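Inorganic pyrophosphatase (Thermus thermophilus, PDB 2PRD) probably hydrolyses inorganic pyrophosphate to two phosphate ions with the help of magnesium, working as a homohexamer. Local coordinates at residues G53-I58 with P68-V73. Numbering follows the deposited sequence.
Sequences GDYGFI and PLDGLV
With CG of Tyr-55 anti to the backbone N (chi1 -177°) and CG of Asp-70 swung beside its own N (chi1 -86°), the phenol and the carboxylate converge on one face of a two-stranded pairing. Tyr-55 OH is modelled only 2.4 Å from Asp-70 OD2; the phenol is the donor, but its oxygen lies too close to the carboxylate for its position to be sure. OD2 also forms a salt bridge with Lys-104. On the flank of the ring nearer CB, Leu-72 CD1 lies at the edge, 3.9 Å from Tyr-55 CD1. A phenylalanine here would probably keep that apolar contact but remove the hydroxyl, leaving OD2 to Lys-104. The backbones form an antiparallel ladder, their axes at 152°, within the curled sheet at the centre of the pyrophosphatase fold. Gly-56 and Gly-71 make a hydrogen-bonded pair: Gly-56 N to Gly-71 O is 3.1 Å, and Gly-71 N to Gly-56 O is 3.0 Å. Asp-54 with Val-73 makes another. Ile-58 N also bonds to Leu-69 O at 2.8 Å, nearly in line with the carbonyl. Ile-58 CD1 and Leu-69 CD2 lie alongside at 4.0 Å, while helix 158-173 packs against Leu-69. Tyr-55 is predicted to bind substrate, consistent with a nearby sulfate, probably from the crystallisation liquor, and Asp-70 to bind two magnesium ions, one together with Asp-65 and Asp-102.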
ATOM      1  N   GLY A  53      -7.137  13.316   7.983  1.00  6.16           N
ATOM      2  CA  GLY A  53      -8.328  13.194   7.093  1.00  6.08           C
ATOM      3  C   GLY A  53      -7.892  13.883   5.821  1.00  2.82           C
ATOM      4  O   GLY A  53      -6.793  14.473   5.928  1.00  7.52           O
ATOM      5  N   ASP A  54      -8.670  13.856   4.774  1.00  9.63           N
ATOM      6  CA  ASP A  54      -8.338  14.508   3.507  1.00  9.39           C
ATOM      7  C   ASP A  54      -8.498  16.016   3.604  1.00  9.94           C
ATOM      8  O   ASP A  54      -9.524  16.482   4.093  1.00 11.62           O
ATOM      9  CB  ASP A  54      -9.167  13.941   2.294  1.00  1.16           C
ATOM     10  CG  ASP A  54      -9.171  12.466   2.198  1.00  3.37           C
ATOM     11  OD1 ASP A  54     -10.026  11.802   2.812  1.00  7.30           O
ATOM     12  OD2 ASP A  54      -8.328  11.896   1.441  1.00  6.80           O
ATOM     13  N   TYR A  55      -7.475  16.755   3.197  1.00  9.06           N
ATOM     14  CA  TYR A  55      -7.474  18.202   3.297  1.00  8.51           C
ATOM     15  C   TYR A  55      -7.621  18.962   1.989  1.00  4.01           C
ATOM     16  O   TYR A  55      -6.944  18.682   1.010  1.00 11.43           O
ATOM     17  CB  TYR A  55      -6.179  18.601   4.049  1.00  8.40           C
ATOM     18  CG  TYR A  55      -6.039  20.086   4.324  1.00  8.03           C
ATOM     19  CD1 TYR A  55      -6.677  20.642   5.431  1.00 12.12           C
ATOM     20  CD2 TYR A  55      -5.271  20.927   3.537  1.00 12.77           C
ATOM     21  CE1 TYR A  55      -6.559  22.007   5.736  1.00 15.40           C
ATOM     22  CE2 TYR A  55      -5.122  22.262   3.837  1.00 14.88           C
ATOM     23  CZ  TYR A  55      -5.777  22.784   4.924  1.00 18.18           C
ATOM     24  OH  TYR A  55      -5.671  24.129   5.236  1.00 27.04           O
ATOM     25  N   GLY A  56      -8.471  20.033   2.003  1.00  4.72           N
ATOM     26  CA  GLY A  56      -8.570  20.727   0.671  1.00  3.27           C
ATOM     27  C   GLY A  56      -9.256  22.056   0.991  1.00 11.62           C
ATOM     28  O   GLY A  56      -9.259  22.379   2.165  1.00 12.04           O
ATOM     29  N   PHE A  57      -9.807  22.648  -0.029  1.00  9.17           N
ATOM     30  CA  PHE A  57     -10.462  23.953   0.151  1.00 11.59           C
ATOM     31  C   PHE A  57     -11.811  23.996  -0.489  1.00 10.88           C
ATOM     32  O   PHE A  57     -12.021  23.158  -1.385  1.00 11.06           O
ATOM     33  CB  PHE A  57      -9.513  25.023  -0.464  1.00  7.26           C
ATOM     34  CG  PHE A  57      -9.372  25.001  -1.958  1.00 10.85           C
ATOM     35  CD1 PHE A  57     -10.310  25.576  -2.808  1.00 12.65           C
ATOM     36  CD2 PHE A  57      -8.263  24.418  -2.558  1.00 13.81           C
ATOM     37  CE1 PHE A  57     -10.186  25.533  -4.168  1.00 11.35           C
ATOM     38  CE2 PHE A  57      -8.121  24.361  -3.931  1.00 11.43           C
ATOM     39  CZ  PHE A  57      -9.069  24.940  -4.751  1.00 11.76           C
ATOM     40  N   ILE A  58     -12.673  24.952  -0.092  1.00 11.66           N
ATOM     41  CA  ILE A  58     -13.998  25.076  -0.764  1.00  8.74           C
ATOM     42  C   ILE A  58     -13.884  26.046  -1.913  1.00  7.46           C
ATOM     43  O   ILE A  58     -13.515  27.193  -1.632  1.00 14.83           O
ATOM     44  CB  ILE A  58     -15.091  25.489   0.251  1.00  6.36           C
ATOM     45  CG1 ILE A  58     -15.160  24.486   1.416  1.00  9.15           C
ATOM     46  CG2 ILE A  58     -16.431  25.503  -0.512  1.00  7.77           C
ATOM     47  CD1 ILE A  58     -16.302  24.719   2.407  1.00  6.70           C
ATOM     48  N   PRO A  68      -9.317  30.767   0.148  1.00 12.78           N
ATOM     49  CA  PRO A  68     -10.627  30.087   0.224  1.00 15.10           C
ATOM     50  C   PRO A  68     -10.756  29.429   1.584  1.00 12.16           C
ATOM     51  O   PRO A  68      -9.719  29.324   2.267  1.00 17.05           O
ATOM     52  CB  PRO A  68     -10.593  29.107  -0.904  1.00 10.98           C
ATOM     53  CG  PRO A  68      -9.432  29.478  -1.764  1.00 12.31           C
ATOM     54  CD  PRO A  68      -8.424  30.127  -0.818  1.00 13.99           C
ATOM     55  N   LEU A  69     -11.972  29.034   1.974  1.00 12.17           N
ATOM     56  CA  LEU A  69     -12.102  28.338   3.299  1.00 12.05           C
ATOM     57  C   LEU A  69     -11.554  26.912   3.221  1.00 13.14           C
ATOM     58  O   LEU A  69     -11.919  26.124   2.321  1.00 14.03           O
ATOM     59  CB  LEU A  69     -13.571  28.377   3.628  1.00 11.72           C
ATOM     60  CG  LEU A  69     -14.169  27.849   4.907  1.00 20.73           C
ATOM     61  CD1 LEU A  69     -13.705  28.585   6.168  1.00 19.66           C
ATOM     62  CD2 LEU A  69     -15.700  27.929   4.799  1.00 16.37           C
ATOM     63  N   ASP A  70     -10.649  26.518   4.110  1.00 10.83           N
ATOM     64  CA  ASP A  70     -10.025  25.198   4.195  1.00 11.66           C
ATOM     65  C   ASP A  70     -10.840  24.183   5.001  1.00 13.55           C
ATOM     66  O   ASP A  70     -11.568  24.641   5.881  1.00 11.20           O
ATOM     67  CB  ASP A  70      -8.767  25.328   5.118  1.00 17.11           C
ATOM     68  CG  ASP A  70      -7.618  25.778   4.257  1.00 24.03           C
ATOM     69  OD1 ASP A  70      -7.785  25.559   3.040  1.00 38.61           O
ATOM     70  OD2 ASP A  70      -6.653  26.324   4.794  1.00 35.95           O
ATOM     71  N   GLY A  71     -10.642  22.899   4.786  1.00 12.03           N
ATOM     72  CA  GLY A  71     -11.403  21.936   5.594  1.00 10.87           C
ATOM     73  C   GLY A  71     -10.791  20.557   5.585  1.00  8.45           C
ATOM     74  O   GLY A  71     -10.023  20.269   4.679  1.00 10.10           O
ATOM     75  N   LEU A  72     -11.175  19.782   6.581  1.00  8.01           N
ATOM     76  CA  LEU A  72     -10.722  18.395   6.763  1.00  4.04           C
ATOM     77  C   LEU A  72     -11.871  17.426   6.617  1.00  7.11           C
ATOM     78  O   LEU A  72     -12.890  17.604   7.284  1.00 18.83           O
ATOM     79  CB  LEU A  72     -10.110  18.330   8.163  1.00 12.74           C
ATOM     80  CG  LEU A  72      -9.083  17.206   8.295  1.00 25.71           C
ATOM     81  CD1 LEU A  72      -7.754  17.647   7.684  1.00 28.21           C
ATOM     82  CD2 LEU A  72      -8.885  16.809   9.737  1.00 22.51           C
ATOM     83  N   VAL A  73     -11.778  16.443   5.727  1.00  7.87           N
ATOM     84  CA  VAL A  73     -12.855  15.486   5.467  1.00  7.83           C
ATOM     85  C   VAL A  73     -12.559  14.101   6.024  1.00 12.75           C
ATOM     86  O   VAL A  73     -11.450  13.579   5.872  1.00 11.27           O
ATOM     87  CB  VAL A  73     -13.024  15.339   3.949  1.00 12.89           C
ATOM     88  CG1 VAL A  73     -14.227  14.498   3.533  1.00  8.37           C
ATOM     89  CG2 VAL A  73     -13.108  16.709   3.290  1.00 17.87           C
TER